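Local coordinates for lipid binding protein (Grifola frondosa, PDB 5H0Q) that binds lipids and recognises membrane domains containing sphingomyelin together with cholesterol, at residues 78-83 with 102-107; 59-64 with 130-135. One frame throughout, in Å; residues are numbered along the deposited sequence.

Contact 1: 78-83 with 102-107; sequences EESFRG and FIHTKS
Ser80 of strand 73-80 meets the imidazole of His104 through its hydroxyl. OG lies 2.9 Å from His104 NE2 at the edge of the ring and near its plane, a hydrogen bond in which either partner could be the donor. His104 reaches across because its CG stands anti to its own backbone N (chi1 -165°), which carries the imidazole out from strand 99-105 toward the facing segment. The other ring nitrogen, ND1, is hydrogen-bonded to Ser114 OG, so both nitrogens of this buried ring have hydroxyl partners. Phe85 and Trp132 each pack edge-to-face with it, and together these neighbours probably limit its rotation.

At Phe81 the chain turns a corner. Arg82 contributes its backbone to this interface: its carbonyl O approaches His104 CE1 at 3.2 Å, again at the ring edge and near the ring plane. Its guanidinium group is directed elsewhere, forming a salt bridge to Asp168 on helix 160-169.

Gly83 brings the two backbones closest, its CA being 3.9 Å from Lys106 CA. A CA-H...O contact runs from Gly83 CA to Thr105 O, at 3.1 Å and with an angle of 127° at the hydrogen. Ser107 OG flanks the same Gly83 CA at 3.6 Å. One water joins the two chain segments there, accepting from Gly83 N at 3.3 Å and lying 3.0 Å from Ser107 OG.

His104 of the mixed sheet thus bridges to Ser80 of the five-stranded sheet. At the corner, Phe81 and Arg82 form a classic beta bulge opposite Ala115 of strand 114-121, and just beyond it the chain passes from one sheet to the other, strand 84-85 pairing antiparallel with 99-105.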
loop_
_atom_site.group_PDB
_atom_site.type_symbol
_atom_site.label_atom_id
_atom_site.label_comp_id
_atom_site.label_asym_id
_atom_site.label_seq_id
_atom_site.Cartn_x
_atom_site.Cartn_y
_atom_site.Cartn_z
ATOM N N GLU A 78 6.062 5.449 8.776
ATOM C CA GLU A 78 6.182 3.995 8.830
ATOM C C GLU A 78 6.196 3.609 10.297
ATOM O O GLU A 78 6.941 4.200 11.078
ATOM C CB GLU A 78 7.471 3.500 8.187
ATOM C CG GLU A 78 7.651 3.810 6.748
ATOM C CD GLU A 78 9.039 3.423 6.282
ATOM O OE1 GLU A 78 9.807 2.859 7.098
ATOM O OE2 GLU A 78 9.364 3.689 5.107
ATOM N N GLU A 79 5.378 2.635 10.683
ATOM C CA GLU A 79 5.343 2.241 12.082
ATOM C C GLU A 79 5.219 0.728 12.196
ATOM O O GLU A 79 4.367 0.128 11.537
ATOM C CB GLU A 79 4.174 2.940 12.785
ATOM C CG GLU A 79 4.066 2.687 14.265
ATOM C CD GLU A 79 5.171 3.349 15.091
ATOM O OE1 GLU A 79 5.877 4.237 14.572
ATOM O OE2 GLU A 79 5.320 2.980 16.275
ATOM N N SER A 80 6.080 0.127 13.022
ATOM C CA SER A 80 5.976 -1.283 13.411
ATOM C C SER A 80 5.270 -1.381 14.750
ATOM O O SER A 80 5.780 -0.881 15.759
ATOM C CB SER A 80 7.345 -1.950 13.537
ATOM O OG SER A 80 8.028 -1.960 12.310
ATOM N N PHE A 81 4.134 -2.066 14.773
ATOM C CA PHE A 81 3.492 -2.377 16.038
ATOM C C PHE A 81 3.994 -3.690 16.619
ATOM O O PHE A 81 4.203 -3.795 17.833
ATOM C CB PHE A 81 1.973 -2.433 15.860
ATOM C CG PHE A 81 1.379 -1.181 15.280
ATOM C CD1 PHE A 81 1.488 0.018 15.946
ATOM C CD2 PHE A 81 0.690 -1.213 14.081
ATOM C CE1 PHE A 81 0.933 1.168 15.420
ATOM C CE2 PHE A 81 0.133 -0.069 13.549
ATOM C CZ PHE A 81 0.254 1.124 14.222
ATOM N N ARG A 82 4.181 -4.696 15.766
ATOM C CA ARG A 82 4.832 -5.950 16.133
ATOM C C ARG A 82 5.719 -6.326 14.966
ATOM O O ARG A 82 5.263 -6.291 13.826
ATOM C CB ARG A 82 3.807 -7.060 16.379
ATOM C CG ARG A 82 2.789 -6.730 17.417
ATOM C CD ARG A 82 1.771 -7.834 17.593
ATOM N NE ARG A 82 0.749 -7.408 18.536
ATOM C CZ ARG A 82 -0.509 -7.115 18.228
ATOM N NH1 ARG A 82 -0.958 -7.221 16.996
ATOM N NH2 ARG A 82 -1.336 -6.710 19.175
ATOM N N GLY A 83 6.976 -6.658 15.240
ATOM C CA GLY A 83 7.893 -7.031 14.185
ATOM C C GLY A 83 8.686 -5.844 13.674
ATOM O O GLY A 83 8.876 -4.843 14.369
ATOM N N PHE A 102 7.629 -4.253 -0.422
ATOM C CA PHE A 102 8.484 -4.414 0.738
ATOM C C PHE A 102 7.976 -5.574 1.577
ATOM O O PHE A 102 6.849 -6.046 1.405
ATOM C CB PHE A 102 8.543 -3.121 1.570
ATOM C CG PHE A 102 7.212 -2.698 2.165
ATOM C CD1 PHE A 102 6.804 -3.173 3.398
ATOM C CD2 PHE A 102 6.390 -1.809 1.502
ATOM C CE1 PHE A 102 5.584 -2.793 3.944
ATOM C CE2 PHE A 102 5.186 -1.405 2.051
ATOM C CZ PHE A 102 4.784 -1.906 3.274
ATOM N N ILE A 103 8.830 -6.032 2.486
ATOM C CA ILE A 103 8.463 -7.058 3.439
ATOM C C ILE A 103 8.401 -6.446 4.830
ATOM O O ILE A 103 9.152 -5.535 5.175
ATOM C CB ILE A 103 9.446 -8.255 3.376
ATOM C CG1 ILE A 103 8.974 -9.393 4.282
ATOM C CG2 ILE A 103 10.849 -7.852 3.766
ATOM C CD1 ILE A 103 9.771 -10.675 4.143
ATOM N N HIS A 104 7.498 -6.972 5.632
ATOM C CA HIS A 104 7.482 -6.718 7.065
ATOM C C HIS A 104 7.340 -8.064 7.746
ATOM O O HIS A 104 6.495 -8.864 7.342
ATOM C CB HIS A 104 6.326 -5.781 7.442
ATOM C CG HIS A 104 6.448 -5.209 8.811
ATOM N ND1 HIS A 104 5.938 -5.831 9.928
ATOM C CD2 HIS A 104 7.023 -4.059 9.251
ATOM C CE1 HIS A 104 6.173 -5.081 10.994
ATOM N NE2 HIS A 104 6.839 -4.007 10.612
ATOM N N THR A 105 8.162 -8.327 8.752
ATOM C CA THR A 105 8.198 -9.644 9.371
ATOM C C THR A 105 8.044 -9.533 10.874
ATOM O O THR A 105 8.253 -8.477 11.465
ATOM C CB THR A 105 9.516 -10.389 9.097
ATOM O OG1 THR A 105 10.571 -9.849 9.907
ATOM C CG2 THR A 105 9.903 -10.285 7.657
ATOM N N LYS A 106 7.702 -10.660 11.487
ATOM C CA LYS A 106 7.718 -10.742 12.933
ATOM C C LYS A 106 9.148 -10.555 13.425
ATOM O O LYS A 106 10.117 -10.614 12.658
ATOM C CB LYS A 106 7.158 -12.077 13.401
ATOM C CG LYS A 106 8.097 -13.259 13.104
ATOM C CD LYS A 106 7.507 -14.568 13.625
ATOM C CE LYS A 106 8.527 -15.698 13.608
ATOM N NZ LYS A 106 9.607 -15.440 14.569
ATOM N N SER A 107 9.268 -10.375 14.731
ATOM C CA SER A 107 10.585 -10.264 15.331
ATOM C C SER A 107 11.274 -11.620 15.293
ATOM O O SER A 107 10.642 -12.655 15.484
ATOM C CB SER A 107 10.472 -9.775 16.763
ATOM O OG SER A 107 9.878 -8.483 16.808
HETATM O O HOH W 1 7.312 -7.838 18.285
#

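Contact 2: 59-64 with 130-135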
loop_
_atom_site.group_PDB
_atom_site.type_symbol
_atom_site.label_atom_id
_atom_site.label_comp_id
_atom_site.label_asym_id
_atom_site.label_seq_id
_atom_site.Cartn_x
_atom_site.Cartn_y
_atom_site.Cartn_z
ATOM N N VAL A 59 6.324 -15.527 10.184
ATOM C CA VAL A 59 5.136 -14.721 9.952
ATOM C C VAL A 59 5.614 -13.439 9.307
ATOM O O VAL A 59 6.527 -12.789 9.832
ATOM C CB VAL A 59 4.366 -14.401 11.245
ATOM C CG1 VAL A 59 3.187 -13.491 10.943
ATOM C CG2 VAL A 59 3.873 -15.664 11.895
ATOM N N CYS A 60 5.039 -13.100 8.162
ATOM C CA CYS A 60 5.386 -11.854 7.500
ATOM C C CYS A 60 4.266 -11.432 6.571
ATOM O O CYS A 60 3.301 -12.162 6.337
ATOM C CB CYS A 60 6.669 -11.994 6.699
ATOM S SG CYS A 60 6.494 -13.071 5.222
ATOM N N VAL A 61 4.440 -10.249 6.003
ATOM C CA VAL A 61 3.600 -9.790 4.915
ATOM C C VAL A 61 4.518 -9.348 3.795
ATOM O O VAL A 61 5.557 -8.727 4.036
ATOM C CB VAL A 61 2.642 -8.643 5.322
ATOM C CG1 VAL A 61 1.579 -9.162 6.274
ATOM C CG2 VAL A 61 3.412 -7.445 5.945
ATOM N N LEU A 62 4.127 -9.669 2.581
ATOM C CA LEU A 62 4.856 -9.312 1.369
ATOM C C LEU A 62 3.957 -8.291 0.670
ATOM O O LEU A 62 2.969 -8.662 0.037
ATOM C CB LEU A 62 5.121 -10.510 0.464
ATOM C CG LEU A 62 6.036 -11.669 0.866
ATOM C CD1 LEU A 62 7.216 -11.224 1.692
ATOM C CD2 LEU A 62 5.236 -12.721 1.604
ATOM N N VAL A 63 4.269 -7.008 0.824
ATOM C CA VAL A 63 3.338 -5.932 0.491
ATOM C C VAL A 63 3.683 -5.353 -0.862
ATOM O O VAL A 63 4.829 -4.951 -1.088
ATOM C CB VAL A 63 3.362 -4.810 1.536
ATOM C CG1 VAL A 63 2.378 -3.716 1.128
ATOM C CG2 VAL A 63 3.022 -5.347 2.907
ATOM N N ARG A 64 2.698 -5.302 -1.762
ATOM C CA ARG A 64 2.831 -4.526 -2.991
ATOM C C ARG A 64 1.828 -3.378 -2.940
ATOM O O ARG A 64 0.682 -3.561 -2.523
ATOM C CB ARG A 64 2.633 -5.379 -4.236
ATOM C CG ARG A 64 1.265 -6.010 -4.458
ATOM C CD ARG A 64 1.248 -6.758 -5.809
ATOM N NE ARG A 64 -0.082 -7.247 -6.152
ATOM C CZ ARG A 64 -0.544 -8.469 -5.939
ATOM N NH1 ARG A 64 0.227 -9.416 -5.410
ATOM N NH2 ARG A 64 -1.795 -8.746 -6.277
ATOM N N SER A 130 -2.229 2.590 5.532
ATOM C CA SER A 130 -2.264 1.231 5.017
ATOM C C SER A 130 -1.622 0.325 6.054
ATOM O O SER A 130 -0.407 0.383 6.267
ATOM C CB SER A 130 -1.543 1.147 3.682
ATOM O OG SER A 130 -2.124 2.060 2.767
ATOM N N GLY A 131 -2.437 -0.497 6.692
ATOM C CA GLY A 131 -1.980 -1.301 7.799
ATOM C C GLY A 131 -2.256 -2.779 7.608
ATOM O O GLY A 131 -3.180 -3.184 6.907
ATOM N N TRP A 132 -1.454 -3.578 8.289
ATOM C CA TRP A 132 -1.603 -5.017 8.255
ATOM C C TRP A 132 -1.442 -5.544 9.666
ATOM O O TRP A 132 -0.823 -4.922 10.526
ATOM C CB TRP A 132 -0.573 -5.662 7.303
ATOM C CG TRP A 132 0.843 -5.303 7.705
ATOM C CD1 TRP A 132 1.651 -5.975 8.582
ATOM C CD2 TRP A 132 1.559 -4.138 7.313
ATOM N NE1 TRP A 132 2.849 -5.313 8.723
ATOM C CE2 TRP A 132 2.805 -4.168 7.972
ATOM C CE3 TRP A 132 1.270 -3.061 6.458
ATOM C CZ2 TRP A 132 3.756 -3.170 7.796
ATOM C CZ3 TRP A 132 2.213 -2.113 6.263
ATOM C CH2 TRP A 132 3.435 -2.149 6.945
ATOM N N GLN A 133 -2.006 -6.719 9.895
ATOM C CA GLN A 133 -1.892 -7.388 11.186
ATOM C C GLN A 133 -2.020 -8.871 10.878
ATOM O O GLN A 133 -3.106 -9.337 10.510
ATOM C CB GLN A 133 -2.958 -6.898 12.157
ATOM C CG GLN A 133 -2.815 -7.433 13.588
ATOM C CD GLN A 133 -3.425 -8.812 13.781
ATOM O OE1 GLN A 133 -2.714 -9.796 14.035
ATOM N NE2 GLN A 133 -4.742 -8.899 13.664
ATOM N N ASN A 134 -0.898 -9.584 10.962
ATOM C CA ASN A 134 -0.829 -10.995 10.602
ATOM C C ASN A 134 -0.408 -11.761 11.848
ATOM O O ASN A 134 0.769 -11.687 12.245
ATOM C CB ASN A 134 0.152 -11.219 9.452
ATOM C CG ASN A 134 -0.098 -12.532 8.746
ATOM O OD1 ASN A 134 -1.143 -13.152 8.965
ATOM N ND2 ASN A 134 0.821 -12.934 7.861
ATOM N N PRO A 135 -1.312 -12.477 12.505
ATOM C CA PRO A 135 -1.035 -12.976 13.854
ATOM C C PRO A 135 -0.251 -14.277 13.872
ATOM O O PRO A 135 -0.340 -15.101 12.963
ATOM C CB PRO A 135 -2.436 -13.205 14.427
ATOM C CG PRO A 135 -3.241 -13.573 13.249
ATOM C CD PRO A 135 -2.702 -12.743 12.101
#
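A single hydrogen bond joins the segments directly, from the side-chain amide of Asn134 to the backbone of Cys60. The Asn134 ND2 to Cys60 O distance is 3.0 Å, and the N-H...O angle of 141° marks a bent bond. The acceptor lies close to the amide plane, whereas ND2 sits above the carbonyl plane of Cys60 and not on a lone pair.

The apolar part centres on Val61 and Trp132, which come from different sheets and whose side chains meet at a slant. Val61 CG2 makes a CH-pi contact over one face of the indole, 3.6 Å from the centroid of the Trp132 five-membered ring. Its nearest ring atoms include Trp132 NE1 at 3.5 Å, so the methyl covers the pyrrole side. With Val61 CG1 anti to the carbonyl carbon (chi1 -69°), CG1 lies 4.0 Å from Asn134 CB and CG2 is set over the indole.

Val59 CG1 packs on the backbone instead, 3.3 Å from Asn134 O. The axes of 60-64 and 130-134 approach to 7.7 Å at an angle of 147°, and side chains from both strands, with Cys60 O, span the separation.

Asn134 has further partners: ND2 also donates to Glu191 O, while OD1 receives Ser142 OG and Arg138 NH1. Each end of this buried amide is therefore doubly engaged, and the arginine may polarise it into a stronger donor toward Cys60 O.

Overall arrangement
Contacts 1 and 2 lie side by side between the same two sheets, contact 2 deeper, their centres 8 Å apart. Strands 99-105 and 60-68 are antiparallel neighbours in the mixed sheet, joined by probable hydrogen bonds from Val61 N to His104 O and from Val63 N to Phe102 O, both 2.8 Å. Strands 73-80 and 126-134 belong to the facing five-stranded sheet, each flanking strand 114-121. Side chains connect the two contacts as well: His104 ND1 of contact 1 packs 3.4 Å from Trp132 NE1 of contact 2. Both contacts are packing between the sheets, and no lipid site is assigned to them.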